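Local coordinates for hydrolase, haloacid dehalogenase-like family (PDB 2FI1), which probably hydrolyses a substrate such as a phosphate ester, like other haloacid dehalogenase-type enzymes, and here carries a calcium ion at its metal site, at residues K5-T16 with I152-D160; F84-I94 with I181-I190. One frame throughout, in Å; residues are numbered along the deposited sequence.

Interaction 1 (K5-T16 with I152-D160); sequences KYHDYIWDLGGT and ISSGLVIGD. With CA (calcium ion), chain B.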
loop_
_atom_site.group_PDB
_atom_site.type_symbol
_atom_site.label_atom_id
_atom_site.label_comp_id
_atom_site.label_asym_id
_atom_site.label_seq_id
_atom_site.Cartn_x
_atom_site.Cartn_y
_atom_site.Cartn_z
ATOM N N LYS A 5 -1.219 -10.689 20.172
ATOM C CA LYS A 5 0.249 -10.619 20.200
ATOM C C LYS A 5 0.808 -9.185 20.186
ATOM O O LYS A 5 1.802 -8.895 20.855
ATOM C CB LYS A 5 0.833 -11.435 19.034
ATOM C CG LYS A 5 0.451 -12.932 19.053
ATOM C CD LYS A 5 0.525 -13.581 17.667
ATOM C CE LYS A 5 -0.050 -14.994 17.663
ATOM N NZ LYS A 5 0.782 -15.971 18.442
ATOM N N TYR A 6 0.162 -8.295 19.440
ATOM C CA TYR A 6 0.639 -6.922 19.284
ATOM C C TYR A 6 -0.470 -5.940 19.587
ATOM O O TYR A 6 -1.627 -6.218 19.297
ATOM C CB TYR A 6 1.120 -6.699 17.851
ATOM C CG TYR A 6 2.251 -7.599 17.451
ATOM C CD1 TYR A 6 3.545 -7.343 17.879
ATOM C CD2 TYR A 6 2.031 -8.716 16.659
ATOM C CE1 TYR A 6 4.595 -8.175 17.522
ATOM C CE2 TYR A 6 3.065 -9.550 16.295
ATOM C CZ TYR A 6 4.345 -9.278 16.724
ATOM O OH TYR A 6 5.374 -10.117 16.340
ATOM N N HIS A 7 -0.106 -4.782 20.135
ATOM C CA HIS A 7 -1.064 -3.713 20.430
ATOM C C HIS A 7 -1.171 -2.719 19.276
ATOM O O HIS A 7 -2.263 -2.251 18.955
ATOM C CB HIS A 7 -0.677 -2.955 21.708
ATOM C CG HIS A 7 -1.644 -1.874 22.088
ATOM N ND1 HIS A 7 -2.871 -2.135 22.662
ATOM C CD2 HIS A 7 -1.568 -0.528 21.967
ATOM C CE1 HIS A 7 -3.498 -0.994 22.896
ATOM N NE2 HIS A 7 -2.734 -0.004 22.472
ATOM N N ASP A 8 -0.026 -2.407 18.676
ATOM C CA ASP A 8 0.099 -1.349 17.682
ATOM C C ASP A 8 0.564 -1.906 16.344
ATOM O O ASP A 8 1.433 -2.774 16.288
ATOM C CB ASP A 8 1.073 -0.293 18.191
ATOM C CG ASP A 8 0.542 0.439 19.396
ATOM O OD1 ASP A 8 -0.671 0.731 19.396
ATOM O OD2 ASP A 8 1.319 0.720 20.336
ATOM N N TYR A 9 -0.034 -1.392 15.278
ATOM C CA TYR A 9 0.155 -1.895 13.935
ATOM C C TYR A 9 0.518 -0.706 13.058
ATOM O O TYR A 9 -0.270 0.228 12.937
ATOM C CB TYR A 9 -1.138 -2.585 13.453
ATOM C CG TYR A 9 -1.450 -3.818 14.270
ATOM C CD1 TYR A 9 -1.070 -5.075 13.835
ATOM C CD2 TYR A 9 -2.062 -3.720 15.517
ATOM C CE1 TYR A 9 -1.320 -6.203 14.578
ATOM C CE2 TYR A 9 -2.304 -4.852 16.281
ATOM C CZ TYR A 9 -1.932 -6.087 15.799
ATOM O OH TYR A 9 -2.162 -7.228 16.568
ATOM N N ILE A 10 1.725 -0.722 12.502
ATOM C CA ILE A 10 2.183 0.349 11.640
ATOM C C ILE A 10 2.149 -0.176 10.211
ATOM O O ILE A 10 2.947 -1.039 9.835
ATOM C CB ILE A 10 3.592 0.834 12.007
ATOM C CG1 ILE A 10 3.640 1.323 13.459
ATOM C CG2 ILE A 10 3.993 1.971 11.063
ATOM C CD1 ILE A 10 5.025 1.760 13.905
ATOM N N TRP A 11 1.231 0.370 9.428
ATOM C CA TRP A 11 0.909 -0.129 8.107
ATOM C C TRP A 11 1.561 0.661 6.990
ATOM O O TRP A 11 1.892 1.840 7.136
ATOM C CB TRP A 11 -0.600 -0.060 7.881
ATOM C CG TRP A 11 -1.423 -0.903 8.812
ATOM C CD1 TRP A 11 -2.027 -0.502 9.965
ATOM C CD2 TRP A 11 -1.769 -2.277 8.629
ATOM N NE1 TRP A 11 -2.716 -1.542 10.520
ATOM C CE2 TRP A 11 -2.566 -2.648 9.730
ATOM C CE3 TRP A 11 -1.474 -3.235 7.653
ATOM C CZ2 TRP A 11 -3.095 -3.932 9.874
ATOM C CZ3 TRP A 11 -1.991 -4.519 7.808
ATOM C CH2 TRP A 11 -2.791 -4.849 8.913
ATOM N N ASP A 12 1.695 -0.046 5.889
ATOM C CA ASP A 12 2.055 0.448 4.574
ATOM C C ASP A 12 0.756 0.489 3.756
ATOM O O ASP A 12 -0.126 -0.338 3.961
ATOM C CB ASP A 12 3.092 -0.540 4.019
ATOM C CG ASP A 12 3.365 -0.409 2.544
ATOM O OD1 ASP A 12 3.704 0.686 2.073
ATOM O OD2 ASP A 12 3.352 -1.479 1.885
ATOM N N LEU A 13 0.625 1.448 2.842
ATOM C CA LEU A 13 -0.587 1.592 2.051
ATOM C C LEU A 13 -0.491 0.743 0.779
ATOM O O LEU A 13 -1.026 -0.345 0.723
ATOM C CB LEU A 13 -0.851 3.070 1.737
ATOM C CG LEU A 13 -2.152 3.379 0.983
ATOM C CD1 LEU A 13 -3.382 2.928 1.776
ATOM C CD2 LEU A 13 -2.224 4.866 0.673
ATOM N N GLY A 14 0.229 1.224 -0.228
ATOM C CA GLY A 14 0.307 0.522 -1.506
ATOM C C GLY A 14 0.920 -0.851 -1.352
ATOM O O GLY A 14 1.994 -0.992 -0.769
ATOM N N GLY A 15 0.244 -1.867 -1.875
ATOM C CA GLY A 15 0.748 -3.236 -1.840
ATOM C C GLY A 15 0.469 -4.009 -0.557
ATOM O O GLY A 15 0.777 -5.202 -0.477
ATOM N N THR A 16 -0.123 -3.343 0.435
ATOM C CA THR A 16 -0.423 -3.964 1.725
ATOM C C THR A 16 -1.907 -3.771 2.044
ATOM O O THR A 16 -2.659 -4.738 2.107
ATOM C CB THR A 16 0.491 -3.394 2.820
ATOM O OG1 THR A 16 1.857 -3.714 2.498
ATOM C CG2 THR A 16 0.156 -3.967 4.163
ATOM N N ILE A 152 5.095 3.138 21.977
ATOM C CA ILE A 152 4.807 1.819 21.447
ATOM C C ILE A 152 5.760 0.785 22.046
ATOM O O ILE A 152 6.968 0.820 21.785
ATOM C CB ILE A 152 4.932 1.817 19.887
ATOM C CG1 ILE A 152 3.937 2.808 19.273
ATOM C CG2 ILE A 152 4.719 0.418 19.337
ATOM C CD1 ILE A 152 4.013 2.916 17.754
ATOM N N SER A 153 5.208 -0.147 22.824
ATOM C CA SER A 153 5.976 -1.257 23.411
ATOM C C SER A 153 5.719 -2.610 22.753
ATOM O O SER A 153 6.503 -3.548 22.923
ATOM C CB SER A 153 5.629 -1.389 24.892
ATOM O OG SER A 153 4.236 -1.601 25.042
ATOM N N SER A 154 4.605 -2.731 22.036
ATOM C CA SER A 154 4.221 -3.982 21.393
ATOM C C SER A 154 3.709 -3.645 20.007
ATOM O O SER A 154 2.501 -3.519 19.793
ATOM C CB SER A 154 3.136 -4.684 22.210
ATOM O OG SER A 154 2.736 -5.882 21.587
ATOM N N GLY A 155 4.639 -3.492 19.072
ATOM C CA GLY A 155 4.311 -3.000 17.736
ATOM C C GLY A 155 4.717 -3.958 16.639
ATOM O O GLY A 155 5.746 -4.632 16.723
ATOM N N LEU A 156 3.887 -4.006 15.601
ATOM C CA LEU A 156 4.167 -4.782 14.399
ATOM C C LEU A 156 4.151 -3.848 13.187
ATOM O O LEU A 156 3.209 -3.078 12.998
ATOM C CB LEU A 156 3.121 -5.883 14.221
ATOM C CG LEU A 156 3.310 -6.810 13.012
ATOM C CD1 LEU A 156 4.579 -7.636 13.122
ATOM C CD2 LEU A 156 2.102 -7.712 12.824
ATOM N N VAL A 157 5.202 -3.922 12.381
ATOM C CA VAL A 157 5.321 -3.150 11.151
ATOM C C VAL A 157 4.987 -4.076 9.990
ATOM O O VAL A 157 5.628 -5.114 9.825
ATOM C CB VAL A 157 6.753 -2.602 10.996
ATOM C CG1 VAL A 157 6.944 -1.919 9.656
ATOM C CG2 VAL A 157 7.063 -1.643 12.125
ATOM N N ILE A 158 3.985 -3.712 9.192
ATOM C CA ILE A 158 3.509 -4.548 8.101
ATOM C C ILE A 158 3.724 -3.823 6.776
ATOM O O ILE A 158 3.230 -2.715 6.587
ATOM C CB ILE A 158 2.007 -4.875 8.244
ATOM C CG1 ILE A 158 1.702 -5.466 9.628
ATOM C CG2 ILE A 158 1.587 -5.834 7.148
ATOM C CD1 ILE A 158 1.172 -4.453 10.609
ATOM N N GLY A 159 4.463 -4.436 5.861
ATOM C CA GLY A 159 4.657 -3.849 4.543
ATOM C C GLY A 159 5.055 -4.910 3.550
ATOM O O GLY A 159 5.453 -6.008 3.922
ATOM N N ASP A 160 4.961 -4.575 2.269
ATOM C CA ASP A 160 5.204 -5.564 1.226
ATOM C C ASP A 160 6.630 -5.564 0.688
ATOM O O ASP A 160 6.972 -6.450 -0.091
ATOM C CB ASP A 160 4.206 -5.408 0.064
ATOM C CG ASP A 160 4.378 -4.111 -0.707
ATOM O OD1 ASP A 160 4.678 -3.071 -0.092
ATOM O OD2 ASP A 160 4.194 -4.127 -1.949
HETATM CA CA CA B . 4.205 -0.756 -0.218
HETATM O O HOH W 1 2.444 -0.758 22.220
HETATM O O HOH W 2 4.655 -0.475 7.450
HETATM O O HOH W 3 4.538 -1.411 -2.500
HETATM O O HOH W 4 6.441 -0.481 0.552
HETATM O O HOH W 5 4.146 1.472 -0.885
#
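Asp12 and Asp160 meet at a calcium ion, which draws their carboxylates to within 2.9 Å (Asp12 OD2 to Asp160 OD1). Asp12 reaches the calcium with both carboxylate oxygens, OD2 at 2.4 Å and OD1 more loosely at 2.8 Å, whereas Asp160 uses OD1 alone. Their carboxylate planes lie 19° apart, and Gly14 O and three waters complete the shell. Asp12 turns its carboxylate toward the ion because chi1, 166°, swings CG away from the backbone N, while Thr16 OG1 donates to Asp12 OD2 at 2.8 Å and steadies it from the second shell. The ion lies at the C-terminal side of the adjacent parallel strands 8-11 and 155-159 in the Rossmann-like sheet of the haloacid dehalogenase fold. In this family the corresponding site normally takes magnesium, and the aspartate after the first strand is the usual nucleophile, a role Asp12 is likely to share. Backbone bonds run the ladder between the strands: Leu156 N to Asp8 O, Ile10 N to Leu156 O at 2.8 Å with an N-H...O angle of 171°, and Ile158 N to Ile10 O. At its beginning Ser154 O accepts from both His7 N and Asp8 N. Apolar packing covers the Tyr9 and Trp11 side of the sheet. Ile158 sets CD1 squarely over the six-membered ring of Trp11, 4.0 Å from its centroid, and the same methyl lies at the edge of the Tyr9 ring. Leu156 CB lies over one face of Tyr6, 3.9 Å from the ring centroid, while the phenol OH of Tyr6 is hydrogen-bonded to Asp174 OD2.

Interaction 2 (F84-I94 with I181-I190); sequences FEGVSDLLEDI and IVNLRQVLDI
Two nitrogens of Arg185 converge on one oxygen of Asp93, OD2, from NH1 at 2.9 Å and from NH2 at 3.0 Å. OD2 lies close to the guanidinium plane, but the carboxylate is turned 72° against that plane; NH1 meets its anti lone pair and NH2 comes from above the carboxylate. Extended from CG to NE (chi2 -174°), the Arg185 chain carries the guanidinium across to Asp93. NH1 also makes a salt bridge to the C-terminal carboxylate through Ile190 OXT at 2.9 Å, so one cation serves two anions. The network joins two neighbouring helices, 87-94 and 181-188, which run nearly parallel (20°) on one face of the Rossmann-like sheet. A water carries the polar seam onward, accepting from Arg185 NE and donating to Gly86 O at the helix N-cap. Beneath the guanidinium, Leu90 CD1 sits over the centre of its face, the leucine and the arginine running antiparallel to one another. The same methyl touches Ile190 CG2 at 3.7 Å, while Leu90 CD2 turns to Leu184 CD2 and Ile181 CD1. Leu90 and Leu184 both continue inward to Trp11 of the sheet. At the far end, Ile181 CD1 packs against Val87 CG2 at 3.7 Å.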
loop_
_atom_site.group_PDB
_atom_site.type_symbol
_atom_site.label_atom_id
_atom_site.label_comp_id
_atom_site.label_asym_id
_atom_site.label_seq_id
_atom_site.Cartn_x
_atom_site.Cartn_y
_atom_site.Cartn_z
ATOM N N PHE A 84 -7.025 -4.431 -0.729
ATOM C CA PHE A 84 -6.911 -5.885 -0.749
ATOM C C PHE A 84 -8.132 -6.496 -0.078
ATOM O O PHE A 84 -8.712 -5.899 0.836
ATOM C CB PHE A 84 -5.612 -6.347 -0.100
ATOM C CG PHE A 84 -4.430 -6.229 -1.011
ATOM C CD1 PHE A 84 -4.227 -7.168 -2.009
ATOM C CD2 PHE A 84 -3.563 -5.157 -0.931
ATOM C CE1 PHE A 84 -3.158 -7.047 -2.872
ATOM C CE2 PHE A 84 -2.506 -5.037 -1.793
ATOM C CZ PHE A 84 -2.297 -5.983 -2.753
ATOM N N GLU A 85 -8.539 -7.673 -0.540
ATOM C CA GLU A 85 -9.722 -8.327 -0.014
ATOM C C GLU A 85 -9.555 -8.566 1.478
ATOM O O GLU A 85 -8.542 -9.089 1.894
ATOM C CB GLU A 85 -9.938 -9.678 -0.708
ATOM C CG GLU A 85 -11.248 -10.353 -0.351
ATOM C CD GLU A 85 -12.451 -9.548 -0.792
ATOM O OE1 GLU A 85 -12.413 -8.989 -1.911
ATOM O OE2 GLU A 85 -13.434 -9.469 -0.026
ATOM N N GLY A 86 -10.544 -8.155 2.266
ATOM C CA GLY A 86 -10.545 -8.441 3.697
ATOM C C GLY A 86 -9.876 -7.400 4.577
ATOM O O GLY A 86 -9.827 -7.564 5.784
ATOM N N VAL A 87 -9.371 -6.316 3.996
ATOM C CA VAL A 87 -8.698 -5.290 4.793
ATOM C C VAL A 87 -9.571 -4.684 5.888
ATOM O O VAL A 87 -9.165 -4.634 7.045
ATOM C CB VAL A 87 -8.116 -4.174 3.880
ATOM C CG1 VAL A 87 -7.809 -2.903 4.654
ATOM C CG2 VAL A 87 -6.860 -4.690 3.207
ATOM N N SER A 88 -10.756 -4.200 5.536
ATOM C CA SER A 88 -11.546 -3.475 6.533
ATOM C C SER A 88 -11.956 -4.379 7.704
ATOM O O SER A 88 -11.930 -3.947 8.862
ATOM C CB SER A 88 -12.739 -2.772 5.881
ATOM O OG SER A 88 -13.638 -3.677 5.316
ATOM N N ASP A 89 -12.258 -5.645 7.418
ATOM C CA ASP A 89 -12.586 -6.595 8.485
ATOM C C ASP A 89 -11.403 -6.864 9.416
ATOM O O ASP A 89 -11.572 -7.061 10.609
ATOM C CB ASP A 89 -13.054 -7.934 7.919
ATOM C CG ASP A 89 -14.465 -7.898 7.364
ATOM O OD1 ASP A 89 -15.296 -7.080 7.823
ATOM O OD2 ASP A 89 -14.760 -8.744 6.485
ATOM N N LEU A 90 -10.186 -6.920 8.866
ATOM C CA LEU A 90 -9.016 -7.143 9.704
ATOM C C LEU A 90 -8.745 -5.932 10.585
ATOM O O LEU A 90 -8.465 -6.074 11.771
ATOM C CB LEU A 90 -7.780 -7.517 8.870
ATOM C CG LEU A 90 -6.495 -7.712 9.681
ATOM C CD1 LEU A 90 -6.677 -8.763 10.763
ATOM C CD2 LEU A 90 -5.329 -8.090 8.781
ATOM N N LEU A 91 -8.824 -4.740 9.999
ATOM C CA LEU A 91 -8.657 -3.531 10.790
ATOM C C LEU A 91 -9.662 -3.506 11.956
ATOM O O LEU A 91 -9.316 -3.179 13.090
ATOM C CB LEU A 91 -8.794 -2.286 9.915
ATOM C CG LEU A 91 -7.732 -2.132 8.826
ATOM C CD1 LEU A 91 -8.043 -0.908 7.977
ATOM C CD2 LEU A 91 -6.318 -2.028 9.381
ATOM N N GLU A 92 -10.899 -3.902 11.668
ATOM C CA GLU A 92 -11.935 -3.919 12.706
ATOM C C GLU A 92 -11.663 -4.948 13.798
ATOM O O GLU A 92 -11.790 -4.644 14.983
ATOM C CB GLU A 92 -13.303 -4.163 12.088
ATOM C CG GLU A 92 -14.476 -4.025 13.065
ATOM C CD GLU A 92 -14.559 -2.662 13.744
ATOM O OE1 GLU A 92 -14.008 -1.661 13.229
ATOM O OE2 GLU A 92 -15.180 -2.584 14.825
ATOM N N ASP A 93 -11.260 -6.161 13.408
ATOM C CA ASP A 93 -10.985 -7.178 14.408
ATOM C C ASP A 93 -9.872 -6.726 15.350
ATOM O O ASP A 93 -9.913 -6.968 16.545
ATOM C CB ASP A 93 -10.609 -8.514 13.755
ATOM C CG ASP A 93 -11.786 -9.234 13.134
ATOM O OD1 ASP A 93 -12.944 -8.994 13.548
ATOM O OD2 ASP A 93 -11.570 -10.067 12.233
ATOM N N ILE A 94 -8.847 -6.070 14.811
ATOM C CA ILE A 94 -7.761 -5.557 15.637
ATOM C C ILE A 94 -8.226 -4.419 16.552
ATOM O O ILE A 94 -7.893 -4.383 17.748
ATOM C CB ILE A 94 -6.569 -5.100 14.745
ATOM C CG1 ILE A 94 -5.866 -6.325 14.146
ATOM C CG2 ILE A 94 -5.590 -4.246 15.520
ATOM C CD1 ILE A 94 -4.896 -5.980 13.023
ATOM N N ILE A 181 -3.925 -10.903 3.161
ATOM C CA ILE A 181 -4.651 -10.695 4.397
ATOM C C ILE A 181 -4.891 -12.020 5.133
ATOM O O ILE A 181 -4.726 -12.088 6.348
ATOM C CB ILE A 181 -5.989 -9.952 4.118
ATOM C CG1 ILE A 181 -5.715 -8.501 3.663
ATOM C CG2 ILE A 181 -6.890 -9.971 5.345
ATOM C CD1 ILE A 181 -5.183 -7.588 4.733
ATOM N N VAL A 182 -5.252 -13.065 4.400
ATOM C CA VAL A 182 -5.464 -14.380 5.005
ATOM C C VAL A 182 -4.205 -14.844 5.744
ATOM O O VAL A 182 -4.281 -15.350 6.861
ATOM C CB VAL A 182 -5.910 -15.451 3.951
ATOM C CG1 VAL A 182 -5.789 -16.880 4.501
ATOM C CG2 VAL A 182 -7.338 -15.183 3.479
ATOM N N ASN A 183 -3.040 -14.659 5.129
ATOM C CA ASN A 183 -1.815 -15.102 5.772
ATOM C C ASN A 183 -1.464 -14.290 7.011
ATOM O O ASN A 183 -0.961 -14.836 7.992
ATOM C CB ASN A 183 -0.643 -15.084 4.806
ATOM C CG ASN A 183 0.557 -15.785 5.371
ATOM O OD1 ASN A 183 0.484 -16.960 5.748
ATOM N ND2 ASN A 183 1.667 -15.066 5.467
ATOM N N LEU A 184 -1.710 -12.981 6.968
ATOM C CA LEU A 184 -1.490 -12.148 8.139
ATOM C C LEU A 184 -2.428 -12.570 9.274
ATOM O O LEU A 184 -2.007 -12.676 10.419
ATOM C CB LEU A 184 -1.677 -10.675 7.786
ATOM C CG LEU A 184 -1.502 -9.674 8.937
ATOM C CD1 LEU A 184 -0.207 -9.874 9.667
ATOM C CD2 LEU A 184 -1.594 -8.267 8.383
ATOM N N ARG A 185 -3.689 -12.839 8.947
ATOM C CA ARG A 185 -4.618 -13.379 9.953
ATOM C C ARG A 185 -4.089 -14.669 10.562
ATOM O O ARG A 185 -4.178 -14.863 11.768
ATOM C CB ARG A 185 -5.985 -13.653 9.339
ATOM C CG ARG A 185 -6.818 -12.419 9.096
ATOM C CD ARG A 185 -8.209 -12.792 8.616
ATOM N NE ARG A 185 -9.114 -11.645 8.579
ATOM C CZ ARG A 185 -9.738 -11.135 9.638
ATOM N NH1 ARG A 185 -9.531 -11.608 10.854
ATOM N NH2 ARG A 185 -10.549 -10.107 9.461
ATOM N N GLN A 186 -3.551 -15.558 9.728
ATOM C CA GLN A 186 -3.029 -16.839 10.223
ATOM C C GLN A 186 -1.882 -16.631 11.208
ATOM O O GLN A 186 -1.807 -17.308 12.231
ATOM C CB GLN A 186 -2.603 -17.727 9.045
ATOM C CG GLN A 186 -2.009 -19.094 9.408
ATOM C CD GLN A 186 -3.012 -20.063 10.018
ATOM O OE1 GLN A 186 -2.887 -20.435 11.193
ATOM N NE2 GLN A 186 -3.985 -20.512 9.221
ATOM N N VAL A 187 -0.997 -15.684 10.920
ATOM C CA VAL A 187 0.118 -15.389 11.813
ATOM C C VAL A 187 -0.368 -14.768 13.131
ATOM O O VAL A 187 0.236 -14.987 14.186
ATOM C CB VAL A 187 1.168 -14.494 11.093
ATOM C CG1 VAL A 187 2.183 -13.937 12.061
ATOM C CG2 VAL A 187 1.844 -15.298 9.987
ATOM N N LEU A 188 -1.458 -14.005 13.065
ATOM C CA LEU A 188 -2.004 -13.301 14.233
ATOM C C LEU A 188 -3.082 -14.080 15.008
ATOM O O LEU A 188 -3.531 -13.605 16.057
ATOM C CB LEU A 188 -2.595 -11.956 13.801
ATOM C CG LEU A 188 -1.642 -10.914 13.198
ATOM C CD1 LEU A 188 -2.435 -9.692 12.760
ATOM C CD2 LEU A 188 -0.568 -10.541 14.186
ATOM N N ASP A 189 -3.500 -15.235 14.494
ATOM C CA ASP A 189 -4.595 -16.020 15.089
ATOM C C ASP A 189 -5.899 -15.207 15.182
ATOM O O ASP A 189 -6.648 -15.347 16.152
ATOM C CB ASP A 189 -4.232 -16.525 16.504
ATOM C CG ASP A 189 -3.028 -17.457 16.545
ATOM O OD1 ASP A 189 -2.857 -18.269 15.626
ATOM O OD2 ASP A 189 -2.292 -17.389 17.551
ATOM N N ILE A 190 -6.189 -14.348 14.208
ATOM C CA ILE A 190 -7.347 -13.444 14.350
ATOM C C ILE A 190 -8.291 -13.498 13.170
ATOM O O ILE A 190 -9.518 -13.348 13.354
ATOM C CB ILE A 190 -6.888 -12.002 14.606
ATOM C CG1 ILE A 190 -8.042 -11.163 15.157
ATOM C CG2 ILE A 190 -6.280 -11.399 13.351
ATOM C CD1 ILE A 190 -7.578 -9.840 15.686
ATOM O OXT ILE A 190 -7.870 -13.672 12.020
HETATM O O HOH W 6 -10.444 -10.070 6.585
#

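The two contacts illustrate how a layered alpha/beta fold divides its chemistry by depth. Interaction 1 is mostly buried and joins central strands of the sheet, relying on backbone bonds, apolar side chains and, where the strands end, a metal. Interaction 2 lies in the helical layer, partly buried: its inner side is aliphatic, and its outer side carries charges paired without a metal. They share a boundary, since Tyr9 packs on Ile94, and Phe84 lies against Gly15 and Thr16, which follow the calcium ligand Gly14. Near the chain termini, a long, weak ion pair runs from Lys5 to Asp189. Because their segments alternate along the sequence, the two contacts interlock chain-distant parts of one domain.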